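Local coordinates for Exo-1,5-alpha-L-arabinofuranobiosidase (Gibberella zeae, PDB 2YDT), which probably hydrolyses alpha-L-arabinofuranosyl linkages, releasing arabinobiose from the ends of 1,5-linked arabinan chains, at residues Asn221-Val226 with Lys251-Phe256; Val245-Ser250 with Gly307-Trp312. One frame throughout, in Å; residues are numbered along the deposited sequence.

In the fold
The chain contains six four-stranded antiparallel sheets, consistent with a sialidase-like six-bladed beta-propeller. Interactions 1 and 2 meet on the sheet that holds neighbouring strands 223-230 and 245-250. Interaction 1 sets the start of the first strand against the loop that follows the second; interaction 2 carries the second strand across to a loop of the next sheet. Their centres lie 12 Å apart, joined by backbone pairing such as Tyr223 N to Ser250 O at 2.8 Å. Neither contact includes a residue of the sugar pocket; the Tyr225 side chain is about 10 Å from the bound iminosugar. The Trp312 side chain is about 11 Å from that of Glu299, a manganese ligand.

Interaction 1 of 2, residues Asn221-Val226 with Lys251-Phe256; sequences NEYIYV and KDPQKF
Tyr225 and Phe256 meet as an offset stack, ring centroids 4.7 Å apart and planes inclined by 24°. Followed outward, Tyr225 begins with CB seated over the middle of the Phe256 ring, 3.3 Å from its centroid and almost on the ring normal, a CH-pi contact. Its CG, anti to the backbone N (chi1 -179°), lies by CG and CD2 of Phe256, and CD1 comes to 3.5 Å from Phe256 CD2; OH and the outer ring atoms have no close partner in 251-256, but the side chain also touches Pro213, Val215 and Leu183 of other strands. The flat, apolar Phe256 suits this place because one face takes the methylene while its edge meets the carbonyl oxygen of Tyr223 in plane, CE1 to O at 3.6 Å.

Tyr223 turns its ring to Pro253. Pro253 CG stands over the centre of one face, 3.9 Å from the centroid, in a second CH-pi contact, and the Lys251 carbonyl oxygen lies at the ring edge. Proline fits here by offering a compact, rigid set of C-H groups, and it also follows Asp252 in a type I turn.

At the outer end the contact becomes polar. Lys251, bent along its chain, lays CD against Glu222 CG, and its NZ makes a weak salt bridge to Glu222 OE2 at 3.5 Å; its stronger partner is the carbonyl oxygen of Asn220. A water 2.7 Å from Asn221 O and 2.8 Å from Lys251 O can link the backbones, though it has more acceptors near it than protons to give.

The loop after strand 245-250 thus folds back on the start of strand 223-230. Such chemistry implies cohesion mainly from buried C-H and aromatic surface, the long ion pair probably adding little.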
loop_
_atom_site.group_PDB
_atom_site.type_symbol
_atom_site.label_atom_id
_atom_site.label_comp_id
_atom_site.label_asym_id
_atom_site.label_seq_id
_atom_site.Cartn_x
_atom_site.Cartn_y
_atom_site.Cartn_z
ATOM N N ASN A 221 -4.670 12.837 -17.298
ATOM C CA ASN A 221 -3.288 13.156 -16.954
ATOM C C ASN A 221 -3.019 13.691 -15.554
ATOM O O ASN A 221 -1.954 14.234 -15.292
ATOM C CB ASN A 221 -2.683 14.099 -17.965
ATOM C CG ASN A 221 -1.626 13.428 -18.737
ATOM O OD1 ASN A 221 -0.433 13.670 -18.513
ATOM N ND2 ASN A 221 -2.037 12.481 -19.592
ATOM N N GLU A 222 -3.982 13.581 -14.682
ATOM C CA GLU A 222 -3.776 13.889 -13.278
ATOM C C GLU A 222 -3.548 12.599 -12.522
ATOM O O GLU A 222 -3.757 11.498 -13.056
ATOM C CB GLU A 222 -4.962 14.625 -12.696
ATOM C CG GLU A 222 -4.972 16.067 -13.203
ATOM C CD GLU A 222 -5.925 16.984 -12.558
ATOM O OE1 GLU A 222 -6.539 16.657 -11.502
ATOM O OE2 GLU A 222 -6.080 18.077 -13.161
ATOM N N TYR A 223 -3.073 12.768 -11.302
ATOM C CA TYR A 223 -2.832 11.690 -10.362
ATOM C C TYR A 223 -3.566 11.981 -9.085
ATOM O O TYR A 223 -3.674 13.160 -8.698
ATOM C CB TYR A 223 -1.348 11.575 -10.035
ATOM C CG TYR A 223 -0.519 11.103 -11.181
ATOM C CD1 TYR A 223 -0.155 9.757 -11.306
ATOM C CD2 TYR A 223 -0.112 11.983 -12.153
ATOM C CE1 TYR A 223 0.638 9.326 -12.352
ATOM C CE2 TYR A 223 0.671 11.553 -13.234
ATOM C CZ TYR A 223 1.017 10.238 -13.330
ATOM O OH TYR A 223 1.784 9.842 -14.398
ATOM N N ILE A 224 -4.100 10.930 -8.456
ATOM C CA ILE A 224 -4.713 11.052 -7.130
ATOM C C ILE A 224 -3.796 10.414 -6.082
ATOM O O ILE A 224 -3.371 9.279 -6.234
ATOM C CB ILE A 224 -6.137 10.457 -7.098
ATOM C CG1 ILE A 224 -6.808 10.750 -5.749
ATOM C CG2 ILE A 224 -6.141 8.943 -7.480
ATOM C CD1 ILE A 224 -8.300 10.310 -5.662
ATOM N N TYR A 225 -3.535 11.196 -5.043
ATOM C CA TYR A 225 -2.697 10.833 -3.896
ATOM C C TYR A 225 -3.604 10.673 -2.702
ATOM O O TYR A 225 -4.247 11.649 -2.295
ATOM C CB TYR A 225 -1.727 11.974 -3.667
ATOM C CG TYR A 225 -0.726 11.843 -2.529
ATOM C CD1 TYR A 225 0.408 11.080 -2.709
ATOM C CD2 TYR A 225 -0.909 12.481 -1.333
ATOM C CE1 TYR A 225 1.363 10.955 -1.683
ATOM C CE2 TYR A 225 0.034 12.394 -0.294
ATOM C CZ TYR A 225 1.168 11.618 -0.496
ATOM O OH TYR A 225 2.084 11.526 0.527
ATOM N N VAL A 226 -3.579 9.492 -2.069
ATOM C CA VAL A 226 -4.480 9.158 -0.988
ATOM C C VAL A 226 -3.693 8.810 0.263
ATOM O O VAL A 226 -2.600 8.196 0.177
ATOM C CB VAL A 226 -5.422 7.994 -1.420
ATOM C CG1 VAL A 226 -6.348 7.567 -0.271
ATOM C CG2 VAL A 226 -6.276 8.456 -2.669
ATOM N N LYS A 251 -1.279 17.149 -11.621
ATOM C CA LYS A 251 -0.715 16.749 -12.874
ATOM C C LYS A 251 0.687 16.167 -12.741
ATOM O O LYS A 251 1.033 15.186 -13.423
ATOM C CB LYS A 251 -0.690 17.955 -13.813
ATOM C CG LYS A 251 -1.281 17.653 -15.106
ATOM C CD LYS A 251 -2.810 17.636 -14.989
ATOM C CE LYS A 251 -3.539 18.301 -16.189
ATOM N NZ LYS A 251 -5.000 17.828 -16.460
ATOM N N ASP A 252 1.464 16.746 -11.832
ATOM C CA ASP A 252 2.799 16.299 -11.551
ATOM C C ASP A 252 2.774 15.603 -10.178
ATOM O O ASP A 252 2.567 16.266 -9.162
ATOM C CB ASP A 252 3.767 17.480 -11.519
ATOM C CG ASP A 252 5.223 17.043 -11.368
ATOM O OD1 ASP A 252 5.527 15.927 -10.861
ATOM O OD2 ASP A 252 6.129 17.839 -11.743
ATOM N N PRO A 253 2.973 14.260 -10.151
ATOM C CA PRO A 253 2.842 13.515 -8.895
ATOM C C PRO A 253 4.053 13.689 -7.955
ATOM O O PRO A 253 4.135 13.090 -6.861
ATOM C CB PRO A 253 2.646 12.082 -9.394
ATOM C CG PRO A 253 3.481 12.035 -10.592
ATOM C CD PRO A 253 3.275 13.352 -11.277
ATOM N N GLN A 254 4.983 14.546 -8.349
ATOM C CA GLN A 254 6.059 15.027 -7.466
ATOM C C GLN A 254 5.688 16.267 -6.647
ATOM O O GLN A 254 6.467 16.732 -5.793
ATOM C CB GLN A 254 7.324 15.329 -8.273
ATOM C CG GLN A 254 7.880 14.133 -9.025
ATOM C CD GLN A 254 8.918 14.543 -10.039
ATOM O OE1 GLN A 254 10.121 14.331 -9.823
ATOM N NE2 GLN A 254 8.468 15.150 -11.154
ATOM N N LYS A 255 4.522 16.824 -6.962
ATOM C CA LYS A 255 4.094 18.106 -6.437
ATOM C C LYS A 255 2.736 18.064 -5.772
ATOM O O LYS A 255 1.901 18.974 -5.950
ATOM C CB LYS A 255 4.073 19.131 -7.577
ATOM C CG LYS A 255 5.416 19.338 -8.276
ATOM C CD LYS A 255 5.309 20.550 -9.265
ATOM C CE LYS A 255 6.562 20.725 -10.060
ATOM N NZ LYS A 255 7.636 21.241 -9.199
ATOM N N PHE A 256 2.498 17.053 -4.956
ATOM C CA PHE A 256 1.275 17.042 -4.156
ATOM C C PHE A 256 1.279 18.067 -3.011
ATOM O O PHE A 256 0.215 18.404 -2.505
ATOM C CB PHE A 256 0.952 15.634 -3.645
ATOM C CG PHE A 256 0.556 14.654 -4.747
ATOM C CD1 PHE A 256 -0.597 14.864 -5.471
ATOM C CD2 PHE A 256 1.358 13.538 -5.041
ATOM C CE1 PHE A 256 -0.991 13.959 -6.474
ATOM C CE2 PHE A 256 0.987 12.641 -6.010
ATOM C CZ PHE A 256 -0.185 12.843 -6.730
HETATM O O HOH W 1 0.694 14.061 -15.936
#

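Interaction 2 of 2, residues Val245-Ser250 with Gly307-Trp312; sequences VYYRLS and GDASAW
The extended strand 245-250 faces a loop that has no regular structure, in which Asp308 to Ala311 form a type I turn, and the backbones stay well apart, Leu249 CA and Gly307 CA at 7.6 Å being the nearest pair. Tyr247 bridges this separation. Its chi1 of 68° sets CG between the backbone N and the carbonyl carbon, and the ring reaches the loop with OH foremost. That hydroxyl donates to Gly307 O at 2.6 Å, coming from above the carbonyl plane, and accepts from Trp312 NE1 at 3.0 Å along a nearly straight N-H line (176°). Two bonds therefore grip the oxygen, a pair of roles that suits a tyrosine hydroxyl, at once donor and acceptor.

In the six-bladed propeller that the sheets are consistent with, each would be one blade, and here the third strand of one reaches the loop before the last strand of the next, 313-315. Trp312, directly before that strand, meets the Tyr247 oxygen almost exactly in its ring plane, while its CZ2 rests over one face of Tyr247, toward the rim and 3.8 Å from CE2, the ring planes inclined at 64°.

Gly307 adopts a positive phi, where a side chain would press on the preceding carbonyl oxygen and on Leu249 CD2. Asp308 shapes the turn, its OD1 accepting from Ser310 N in an Asx turn.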
loop_
_atom_site.group_PDB
_atom_site.type_symbol
_atom_site.label_atom_id
_atom_site.label_comp_id
_atom_site.label_asym_id
_atom_site.label_seq_id
_atom_site.Cartn_x
_atom_site.Cartn_y
_atom_site.Cartn_z
ATOM N N VAL A 245 -9.713 9.471 5.726
ATOM C CA VAL A 245 -9.098 9.369 4.402
ATOM C C VAL A 245 -9.185 10.709 3.664
ATOM O O VAL A 245 -10.290 11.256 3.450
ATOM C CB VAL A 245 -9.657 8.218 3.574
ATOM C CG1 VAL A 245 -8.904 8.108 2.228
ATOM C CG2 VAL A 245 -9.540 6.879 4.363
ATOM N N TYR A 246 -8.021 11.235 3.278
ATOM C CA TYR A 246 -7.924 12.464 2.481
ATOM C C TYR A 246 -7.185 12.159 1.189
ATOM O O TYR A 246 -6.495 11.140 1.042
ATOM C CB TYR A 246 -7.205 13.586 3.236
ATOM C CG TYR A 246 -8.058 14.447 4.133
ATOM C CD1 TYR A 246 -8.747 13.912 5.209
ATOM C CD2 TYR A 246 -8.144 15.835 3.921
ATOM C CE1 TYR A 246 -9.532 14.727 6.049
ATOM C CE2 TYR A 246 -8.921 16.636 4.751
ATOM C CZ TYR A 246 -9.588 16.075 5.814
ATOM O OH TYR A 246 -10.347 16.881 6.669
ATOM N N TYR A 247 -7.335 13.061 0.227
ATOM C CA TYR A 247 -6.633 12.955 -1.048
ATOM C C TYR A 247 -6.302 14.317 -1.640
ATOM O O TYR A 247 -6.851 15.342 -1.254
ATOM C CB TYR A 247 -7.418 12.099 -2.037
ATOM C CG TYR A 247 -8.728 12.685 -2.528
ATOM C CD1 TYR A 247 -8.806 13.443 -3.714
ATOM C CD2 TYR A 247 -9.871 12.552 -1.755
ATOM C CE1 TYR A 247 -10.050 13.944 -4.161
ATOM C CE2 TYR A 247 -11.071 13.068 -2.161
ATOM C CZ TYR A 247 -11.144 13.775 -3.356
ATOM O OH TYR A 247 -12.365 14.251 -3.737
ATOM N N ARG A 248 -5.362 14.298 -2.569
ATOM C CA ARG A 248 -4.941 15.446 -3.346
ATOM C C ARG A 248 -4.856 15.061 -4.816
ATOM O O ARG A 248 -4.612 13.892 -5.158
ATOM C CB ARG A 248 -3.585 15.959 -2.847
ATOM C CG ARG A 248 -3.620 16.461 -1.409
ATOM C CD ARG A 248 -2.313 16.904 -0.897
ATOM N NE ARG A 248 -2.391 17.288 0.517
ATOM C CZ ARG A 248 -1.614 18.195 1.102
ATOM N NH1 ARG A 248 -0.666 18.798 0.415
ATOM N NH2 ARG A 248 -1.757 18.497 2.383
ATOM N N LEU A 249 -5.009 16.046 -5.699
ATOM C CA LEU A 249 -4.925 15.832 -7.147
ATOM C C LEU A 249 -3.826 16.695 -7.770
ATOM O O LEU A 249 -3.670 17.877 -7.402
ATOM C CB LEU A 249 -6.263 16.186 -7.810
ATOM C CG LEU A 249 -7.461 15.420 -7.290
ATOM C CD1 LEU A 249 -8.787 16.087 -7.632
ATOM C CD2 LEU A 249 -7.415 13.989 -7.812
ATOM N N SER A 250 -3.061 16.120 -8.688
ATOM C CA SER A 250 -1.952 16.843 -9.313
ATOM C C SER A 250 -1.586 16.266 -10.674
ATOM O O SER A 250 -1.534 15.067 -10.852
ATOM C CB SER A 250 -0.709 16.847 -8.406
ATOM O OG SER A 250 0.308 17.712 -8.926
ATOM N N GLY A 307 -12.266 12.583 -9.232
ATOM C CA GLY A 307 -11.956 13.044 -7.905
ATOM C C GLY A 307 -12.774 14.202 -7.380
ATOM O O GLY A 307 -12.463 14.769 -6.333
ATOM N N ASP A 308 -13.847 14.540 -8.100
ATOM C CA ASP A 308 -14.806 15.547 -7.615
ATOM C C ASP A 308 -15.264 15.167 -6.219
ATOM O O ASP A 308 -15.754 14.056 -5.989
ATOM C CB ASP A 308 -15.954 15.651 -8.631
ATOM C CG ASP A 308 -17.037 16.620 -8.238
ATOM O OD1 ASP A 308 -17.313 16.860 -7.058
ATOM O OD2 ASP A 308 -17.694 17.114 -9.191
ATOM N N ALA A 309 -15.073 16.069 -5.261
ATOM C CA ALA A 309 -15.384 15.760 -3.860
ATOM C C ALA A 309 -16.854 15.470 -3.562
ATOM O O ALA A 309 -17.166 14.914 -2.505
ATOM C CB ALA A 309 -14.827 16.841 -2.912
ATOM N N SER A 310 -17.750 15.861 -4.477
ATOM C CA SER A 310 -19.185 15.579 -4.323
ATOM C C SER A 310 -19.645 14.248 -4.898
ATOM O O SER A 310 -20.822 13.913 -4.758
ATOM C CB SER A 310 -20.033 16.700 -4.985
ATOM O OG SER A 310 -19.880 16.686 -6.391
ATOM N N ALA A 311 -18.749 13.475 -5.512
ATOM C CA ALA A 311 -19.144 12.345 -6.308
ATOM C C ALA A 311 -18.680 10.970 -5.760
ATOM O O ALA A 311 -18.685 9.998 -6.491
ATOM C CB ALA A 311 -18.667 12.558 -7.772
ATOM N N TRP A 312 -18.327 10.878 -4.490
ATOM C CA TRP A 312 -17.920 9.566 -3.912
ATOM C C TRP A 312 -19.160 8.755 -3.563
ATOM O O TRP A 312 -20.093 9.285 -2.931
ATOM C CB TRP A 312 -17.033 9.718 -2.690
ATOM C CG TRP A 312 -15.685 10.267 -3.033
ATOM C CD1 TRP A 312 -15.299 11.596 -3.029
ATOM C CD2 TRP A 312 -14.536 9.522 -3.459
ATOM N NE1 TRP A 312 -13.970 11.713 -3.418
ATOM C CE2 TRP A 312 -13.488 10.461 -3.706
ATOM C CE3 TRP A 312 -14.283 8.163 -3.680
ATOM C CZ2 TRP A 312 -12.195 10.061 -4.128
ATOM C CZ3 TRP A 312 -12.993 7.781 -4.110
ATOM C CH2 TRP A 312 -11.978 8.724 -4.316
#